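Local coordinates for protein guanylate kinase (Stenotrophomonas maltophilia, PDB 6WCT) that catalyses the ATP-dependent phosphorylation of GMP to GDP, a step thought to be essential for recycling GMP and, indirectly, cGMP, at residues Ala169-Glu172 against Met173-Phe176; Ser202-Arg206 against Glu207-Val211. All blocks are in the same frame, centred on the assembly; numbering follows the deposited sequence.

Contact 1. Residues Ala169-Glu172 against Met173-Phe176; sequences ARDE and MLHF. With 5GP (guanosine-5'-monophosphate), chain E.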
ATOM      1  N   ALA A 169      25.539  -4.651   7.444  1.00 50.09           N
ATOM      2  CA  ALA A 169      24.101  -4.894   7.361  1.00 43.64           C
ATOM      3  C   ALA A 169      23.348  -4.054   8.389  1.00 46.39           C
ATOM      4  O   ALA A 169      22.326  -3.432   8.075  1.00 41.22           O
ATOM      5  CB  ALA A 169      23.812  -6.381   7.557  1.00 40.68           C
ATOM      6  N   ARG A 170      23.849  -4.020   9.630  1.00 49.03           N
ATOM      7  CA  ARG A 170      23.221  -3.209  10.665  1.00 47.26           C
ATOM      8  C   ARG A 170      23.253  -1.728  10.298  1.00 50.80           C
ATOM      9  O   ARG A 170      22.280  -1.000  10.526  1.00 43.81           O
ATOM     10  CB  ARG A 170      23.936  -3.424  11.993  1.00 45.44           C
ATOM     11  CG  ARG A 170      23.286  -2.728  13.186  1.00 48.31           C
ATOM     12  CD  ARG A 170      24.172  -2.843  14.414  1.00 53.06           C
ATOM     13  NE  ARG A 170      25.225  -1.834  14.346  1.00 55.69           N
ATOM     14  CZ  ARG A 170      25.142  -0.616  14.871  1.00 60.71           C
ATOM     15  NH1 ARG A 170      24.056  -0.231  15.546  1.00 53.81           N
ATOM     16  NH2 ARG A 170      26.160   0.223  14.719  1.00 65.36           N
ATOM     17  N   ASP A 171      24.365  -1.267   9.718  1.00 46.80           N
ATOM     18  CA  ASP A 171      24.443   0.117   9.257  1.00 47.19           C
ATOM     19  C   ASP A 171      23.347   0.429   8.251  1.00 48.89           C
ATOM     20  O   ASP A 171      22.780   1.524   8.270  1.00 47.53           O
ATOM     21  CB  ASP A 171      25.818   0.411   8.658  1.00 49.34           C
ATOM     22  CG  ASP A 171      26.933   0.400   9.704  1.00 61.98           C
ATOM     23  OD1 ASP A 171      26.666   0.717  10.882  1.00 69.54           O
ATOM     24  OD2 ASP A 171      28.078   0.074   9.340  1.00 69.73           O
ATOM     25  N   GLU A 172      23.043  -0.512   7.344  1.00 42.00           N
ATOM     26  CA  GLU A 172      21.975  -0.255   6.381  1.00 37.97           C
ATOM     27  C   GLU A 172      20.622  -0.232   7.075  1.00 34.94           C
ATOM     28  O   GLU A 172      19.792   0.634   6.786  1.00 35.89           O
ATOM     29  CB  GLU A 172      21.992  -1.283   5.235  1.00 38.66           C
ATOM     30  CG  GLU A 172      23.126  -1.113   4.199  1.00 39.76           C
ATOM     31  CD  GLU A 172      23.100  -2.185   3.093  1.00 53.41           C
ATOM     32  OE1 GLU A 172      21.991  -2.659   2.756  1.00 48.00           O
ATOM     33  OE2 GLU A 172      24.181  -2.567   2.565  1.00 46.87           O
ATOM     34  N   MET A 173      20.390  -1.168   7.998  1.00 38.19           N
ATOM     35  CA  MET A 173      19.110  -1.282   8.681  1.00 38.63           C
ATOM     36  C   MET A 173      18.816  -0.104   9.604  1.00 40.78           C
ATOM     37  O   MET A 173      17.641   0.147   9.898  1.00 35.09           O
ATOM     38  CB  MET A 173      19.040  -2.600   9.473  1.00 36.07           C
ATOM     39  CG  MET A 173      19.027  -3.834   8.586  1.00 34.64           C
ATOM     40  SD  MET A 173      18.746  -5.365   9.518  1.00 38.92           S
ATOM     41  CE  MET A 173      20.297  -5.543  10.406  1.00 35.18           C
ATOM     42  N   LEU A 174      19.843   0.631  10.050  1.00 38.33           N
ATOM     43  CA  LEU A 174      19.615   1.810  10.886  1.00 34.02           C
ATOM     44  C   LEU A 174      18.755   2.854  10.185  1.00 43.51           C
ATOM     45  O   LEU A 174      18.155   3.700  10.861  1.00 42.37           O
ATOM     46  CB  LEU A 174      20.943   2.459  11.278  1.00 35.53           C
ATOM     47  CG  LEU A 174      21.810   1.883  12.396  1.00 42.07           C
ATOM     48  CD1 LEU A 174      23.153   2.608  12.386  1.00 47.00           C
ATOM     49  CD2 LEU A 174      21.109   2.032  13.754  1.00 37.88           C
ATOM     50  N   HIS A 175      18.681   2.812   8.849  1.00 40.75           N
ATOM     51  CA  HIS A 175      17.946   3.784   8.048  1.00 35.47           C
ATOM     52  C   HIS A 175      16.606   3.260   7.564  1.00 36.67           C
ATOM     53  O   HIS A 175      16.048   3.821   6.619  1.00 33.87           O
ATOM     54  CB  HIS A 175      18.784   4.224   6.850  1.00 40.70           C
ATOM     55  CG  HIS A 175      19.979   5.050   7.208  1.00 35.17           C
ATOM     56  ND1 HIS A 175      19.941   6.425   7.271  1.00 37.31           N
ATOM     57  CD2 HIS A 175      21.226   4.692   7.588  1.00 34.98           C
ATOM     58  CE1 HIS A 175      21.127   6.881   7.623  1.00 36.22           C
ATOM     59  NE2 HIS A 175      21.921   5.849   7.836  1.00 41.42           N
ATOM     60  N   PHE A 176      16.106   2.162   8.148  1.00 31.16           N
ATOM     61  CA  PHE A 176      14.844   1.582   7.697  1.00 33.53           C
ATOM     62  C   PHE A 176      13.701   2.575   7.807  1.00 33.17           C
ATOM     63  O   PHE A 176      12.726   2.484   7.056  1.00 32.69           O
ATOM     64  CB  PHE A 176      14.504   0.327   8.521  1.00 25.59           C
ATOM     65  CG  PHE A 176      13.832   0.646   9.830  1.00 26.13           C
ATOM     66  CD1 PHE A 176      14.588   1.037  10.923  1.00 27.73           C
ATOM     67  CD2 PHE A 176      12.448   0.625   9.948  1.00 27.88           C
ATOM     68  CE1 PHE A 176      13.996   1.384  12.122  1.00 28.19           C
ATOM     69  CE2 PHE A 176      11.842   0.979  11.141  1.00 26.70           C
ATOM     70  CZ  PHE A 176      12.611   1.356  12.232  1.00 32.56           C
TER
HETATM   71  P   5GP E 301      26.126  -6.005  -2.030  1.00 45.26           P
HETATM   72  O1P 5GP E 301      25.673  -6.648  -3.317  1.00 47.58           O
HETATM   73  O2P 5GP E 301      26.237  -6.952  -0.835  1.00 42.03           O
HETATM   74  O3P 5GP E 301      27.399  -5.203  -2.142  1.00 37.46           O
HETATM   75  O5' 5GP E 301      25.059  -4.910  -1.654  1.00 45.44           O
HETATM   76  C5' 5GP E 301      25.377  -3.879  -0.741  1.00 35.42           C
HETATM   77  C4' 5GP E 301      24.293  -2.845  -0.735  1.00 37.04           C
HETATM   78  O4' 5GP E 301      24.425  -2.018  -1.921  1.00 34.54           O
HETATM   79  C3' 5GP E 301      22.866  -3.423  -0.778  1.00 39.14           C
HETATM   80  O3' 5GP E 301      22.023  -2.710   0.119  1.00 41.08           O
HETATM   81  C2' 5GP E 301      22.409  -3.109  -2.195  1.00 34.27           C
HETATM   82  O2' 5GP E 301      21.015  -2.960  -2.349  1.00 35.85           O
HETATM   83  C1' 5GP E 301      23.147  -1.810  -2.454  1.00 33.24           C
HETATM   84  N9  5GP E 301      23.252  -1.466  -3.862  1.00 40.19           N
HETATM   85  C8  5GP E 301      23.182  -2.336  -4.919  1.00 42.51           C
HETATM   86  N7  5GP E 301      23.101  -1.734  -6.076  1.00 41.96           N
HETATM   87  C5  5GP E 301      23.135  -0.385  -5.762  1.00 40.98           C
HETATM   88  C6  5GP E 301      23.030   0.750  -6.585  1.00 41.09           C
HETATM   89  O6  5GP E 301      22.884   0.757  -7.805  1.00 42.84           O
HETATM   90  N1  5GP E 301      23.059   1.929  -5.860  1.00 43.21           N
HETATM   91  C2  5GP E 301      23.171   2.010  -4.494  1.00 48.14           C
HETATM   92  N2  5GP E 301      23.156   3.233  -3.949  1.00 42.17           N
HETATM   93  N3  5GP E 301      23.274   0.942  -3.709  1.00 40.25           N
HETATM   94  C4  5GP E 301      23.242  -0.210  -4.399  1.00 38.75           C
HETATM   95  O   HOH W   1      24.243   4.001   8.979  1.00 51.25           O

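Contact 2. Residues Ser202-Arg206 against Glu207-Val211; sequences SRLRR and EAQKV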
ATOM      1  N   SER A 202      -0.176   0.306  -5.060  1.00 34.17           N
ATOM      2  CA  SER A 202       0.343   1.570  -5.557  1.00 43.71           C
ATOM      3  C   SER A 202      -0.340   1.975  -6.863  1.00 48.44           C
ATOM      4  O   SER A 202      -0.535   3.166  -7.104  1.00 43.13           O
ATOM      5  CB  SER A 202       1.860   1.493  -5.723  1.00 38.62           C
ATOM      6  OG  SER A 202       2.211   0.832  -6.926  1.00 43.53           O
ATOM      7  N   ARG A 203      -0.743   1.008  -7.701  1.00 45.24           N
ATOM      8  CA  ARG A 203      -1.453   1.359  -8.930  1.00 45.99           C
ATOM      9  C   ARG A 203      -2.888   1.800  -8.686  1.00 48.45           C
ATOM     10  O   ARG A 203      -3.519   2.328  -9.609  1.00 48.77           O
ATOM     11  CB  ARG A 203      -1.481   0.183  -9.898  1.00 45.93           C
ATOM     12  CG  ARG A 203      -0.129  -0.348 -10.205  1.00 45.86           C
ATOM     13  CD  ARG A 203      -0.161  -1.353 -11.308  1.00 42.30           C
ATOM     14  NE  ARG A 203       1.157  -1.940 -11.376  1.00 61.80           N
ATOM     15  CZ  ARG A 203       1.466  -3.106 -10.828  1.00 58.95           C
ATOM     16  NH1 ARG A 203       0.531  -3.818 -10.202  1.00 50.90           N
ATOM     17  NH2 ARG A 203       2.705  -3.554 -10.928  1.00 56.69           N
ATOM     18  N   LEU A 204      -3.435   1.537  -7.502  1.00 44.44           N
ATOM     19  CA  LEU A 204      -4.795   1.929  -7.164  1.00 44.09           C
ATOM     20  C   LEU A 204      -4.872   3.290  -6.482  1.00 45.15           C
ATOM     21  O   LEU A 204      -5.979   3.761  -6.203  1.00 46.13           O
ATOM     22  CB  LEU A 204      -5.425   0.868  -6.255  1.00 42.61           C
ATOM     23  CG  LEU A 204      -5.406  -0.562  -6.807  1.00 47.02           C
ATOM     24  CD1 LEU A 204      -5.837  -1.556  -5.731  1.00 40.68           C
ATOM     25  CD2 LEU A 204      -6.296  -0.676  -8.025  1.00 44.88           C
ATOM     26  N   ARG A 205      -3.737   3.930  -6.212  1.00 44.06           N
ATOM     27  CA  ARG A 205      -3.746   5.227  -5.545  1.00 46.54           C
ATOM     28  C   ARG A 205      -4.503   6.259  -6.383  1.00 47.73           C
ATOM     29  O   ARG A 205      -4.521   6.200  -7.619  1.00 44.83           O
ATOM     30  CB  ARG A 205      -2.306   5.684  -5.273  1.00 43.56           C
ATOM     31  CG  ARG A 205      -1.624   4.892  -4.139  1.00 47.04           C
ATOM     32  CD  ARG A 205      -0.186   5.326  -3.921  1.00 51.96           C
ATOM     33  NE  ARG A 205       0.619   5.158  -5.128  1.00 64.77           N
ATOM     34  CZ  ARG A 205       1.879   5.572  -5.248  1.00 75.09           C
ATOM     35  NH1 ARG A 205       2.472   6.181  -4.225  1.00 81.84           N
ATOM     36  NH2 ARG A 205       2.546   5.386  -6.386  1.00 61.88           N
ATOM     37  N   ARG A 206      -5.140   7.212  -5.690  1.00 40.11           N
ATOM     38  CA  ARG A 206      -6.058   8.147  -6.339  1.00 41.37           C
ATOM     39  C   ARG A 206      -5.421   8.837  -7.543  1.00 49.23           C
ATOM     40  O   ARG A 206      -6.018   8.892  -8.625  1.00 54.59           O
ATOM     41  CB  ARG A 206      -6.537   9.195  -5.330  1.00 45.29           C
ATOM     42  CG  ARG A 206      -7.338  10.318  -5.955  1.00 57.36           C
ATOM     43  CD  ARG A 206      -7.513  11.468  -4.988  1.00 61.38           C
ATOM     44  NE  ARG A 206      -6.241  12.052  -4.575  1.00 60.24           N
ATOM     45  CZ  ARG A 206      -5.703  11.906  -3.367  1.00 70.35           C
ATOM     46  NH1 ARG A 206      -6.324  11.201  -2.436  1.00 71.83           N
ATOM     47  NH2 ARG A 206      -4.536  12.467  -3.085  1.00 78.64           N
ATOM     48  N   GLU A 207      -4.211   9.382  -7.374  1.00 54.41           N
ATOM     49  CA  GLU A 207      -3.642  10.216  -8.436  1.00 62.28           C
ATOM     50  C   GLU A 207      -3.314   9.396  -9.675  1.00 55.38           C
ATOM     51  O   GLU A 207      -3.506   9.868 -10.802  1.00 59.61           O
ATOM     52  CB  GLU A 207      -2.401  10.955  -7.935  1.00 63.22           C
ATOM     53  CG  GLU A 207      -2.703  12.039  -6.913  1.00 69.28           C
ATOM     54  CD  GLU A 207      -3.699  13.078  -7.427  1.00 80.91           C
ATOM     55  OE1 GLU A 207      -3.733  13.336  -8.650  1.00 85.02           O
ATOM     56  OE2 GLU A 207      -4.466  13.625  -6.608  1.00 82.53           O
ATOM     57  N   ALA A 208      -2.848   8.156  -9.485  1.00 49.19           N
ATOM     58  CA  ALA A 208      -2.607   7.260 -10.611  1.00 54.15           C
ATOM     59  C   ALA A 208      -3.912   6.857 -11.282  1.00 55.92           C
ATOM     60  O   ALA A 208      -3.973   6.748 -12.512  1.00 55.03           O
ATOM     61  CB  ALA A 208      -1.822   6.028 -10.149  1.00 51.17           C
ATOM     62  N   GLN A 209      -4.960   6.604 -10.489  1.00 55.87           N
ATOM     63  CA  GLN A 209      -6.232   6.171 -11.063  1.00 56.02           C
ATOM     64  C   GLN A 209      -6.929   7.302 -11.803  1.00 66.26           C
ATOM     65  O   GLN A 209      -7.659   7.049 -12.772  1.00 64.78           O
ATOM     66  CB  GLN A 209      -7.146   5.604  -9.976  1.00 52.31           C
ATOM     67  CG  GLN A 209      -6.677   4.238  -9.430  1.00 56.87           C
ATOM     68  CD  GLN A 209      -6.937   3.091 -10.401  1.00 56.46           C
ATOM     69  OE1 GLN A 209      -6.425   3.082 -11.520  1.00 59.82           O
ATOM     70  NE2 GLN A 209      -7.723   2.114  -9.968  1.00 51.76           N
ATOM     71  N   LYS A 210      -6.727   8.546 -11.372  1.00 70.72           N
ATOM     72  CA  LYS A 210      -7.303   9.664 -12.111  1.00 69.04           C
ATOM     73  C   LYS A 210      -6.778   9.695 -13.538  1.00 71.22           C
ATOM     74  O   LYS A 210      -7.532   9.973 -14.471  1.00 69.52           O
ATOM     75  CB  LYS A 210      -7.010  10.985 -11.400  1.00 63.55           C
ATOM     76  CG  LYS A 210      -7.912  11.243 -10.206  1.00 69.55           C
ATOM     77  CD  LYS A 210      -7.394  12.372  -9.338  1.00 69.94           C
ATOM     78  CE  LYS A 210      -7.637  13.718  -9.975  1.00 74.37           C
ATOM     79  NZ  LYS A 210      -7.110  14.803  -9.114  1.00 78.25           N
ATOM     80  N   VAL A 211      -5.499   9.356 -13.726  1.00 70.60           N
ATOM     81  CA  VAL A 211      -4.910   9.330 -15.061  1.00 68.90           C
ATOM     82  C   VAL A 211      -5.399   8.113 -15.835  1.00 71.63           C
ATOM     83  O   VAL A 211      -5.865   8.225 -16.975  1.00 73.70           O
ATOM     84  CB  VAL A 211      -3.372   9.323 -14.966  1.00 67.73           C
ATOM     85  CG1 VAL A 211      -2.748   9.241 -16.372  1.00 68.63           C
ATOM     86  CG2 VAL A 211      -2.845  10.506 -14.159  1.00 65.52           C
TER

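Contact 1. Residues Ala169-Glu172 against Met173-Phe176
The GMP pocket receives Glu172 from the C-terminal turn of helix 159-173, where Ala169 and Met173 are joined by the backbone bond from Met173 N to Ala169 O, 3.0 Å. Glu172 reaches the nucleotide: the ribose hydroxyl O3' donates to its OE1 over 2.6 Å. Its chain runs straight beyond CG (chi2 179°), which carries the carboxylate out to the sugar, while His94 binds the second oxygen, OE2, so each carboxylate oxygen has a hydrogen-bond partner. One residue past Met173, Leu174 N donates to Arg170 O, but His175 N turns to Glu172 O at 3.2 Å and meets it from above the carbonyl plane, 47° out. The chain follows with a type I beta turn from Met173 to Phe176, closed by Phe176 N donating to Met173 O at 3.1 Å. The fold is the P-loop kinase fold of guanylate kinases. A water gives a hydrogen bond to Asp171 O and pairs with His175 NE2 at 3.2 Å, in the plane of the imidazole; Glu178 holds ND1 and Trp121 stacks on the ring. Leu174 CD2 lies 4.1 Å from Arg170 NH1, a nitrogen hydrogen-bonded to Leu221 O of the second subunit.

Contact 2. Residues Ser202-Arg206 against Glu207-Val211
Gln209 N and Lys210 N donate to Arg205 O and Arg206 O, both at 2.9 Å, the two i+4 to i bonds, N-H to C=O, that start helix 206-212 after the break following helix 188-203, with Arg205 at the N-cap position. The side chains of Arg206 and Glu207 run alongside each other and form a salt bridge. The nearly straight bond from Arg206 NE to Glu207 OE2 measures 3.1 Å; the oxygen sits in the guanidinium plane, yet the nitrogen comes from above the carboxylate, and the two planes are 71° apart. A bend in Glu207 at chi2 (-56°) folds the carboxylate back to this position. Lys210 NZ extends the network through a long 3.7 Å approach to Glu207 OE1, and its CD packs 4.0 Å from Arg206 CG. Gln209 CG rests 3.3 Å from Leu204 O, and NE2 lies alongside Leu204 CD2. Arg205 NE reaches back to Ser202 O, in the carbonyl plane on a lone pair, at 3.0 Å. Val182 O, Phe179 O and Asn177 OD1 of the second subunit accept hydrogen bonds from Gln209 NE2, Arg206 NH1 and Lys210 NZ, respectively. Within the same chain, Ser202, in helix 188-203, and Arg205, in the loop after it, both touch Val135 of strand 135-140, and Ser202 OG bonds to Tyr25 OH of strand 24-28.

Within one chain contact 1 precedes contact 2 and the two stay apart: their centres are 31 Å from each other and their nearest atoms about 16 Å. Only contact 1 reaches the nucleotide, through Glu172; contact 2 is remote from the nucleotide sites, its centre about 22 Å from the centre of the chain against 15 Å for the centre of contact 1. The subunit interface relates them. Phe176 of contact 1 packs on the other copy's Lys210, and Lys210 of contact 2 packs in turn on Phe176 of the second subunit. The dimer therefore brings the turn after helix 159-173 in each chain against helix 206-212 of its partner.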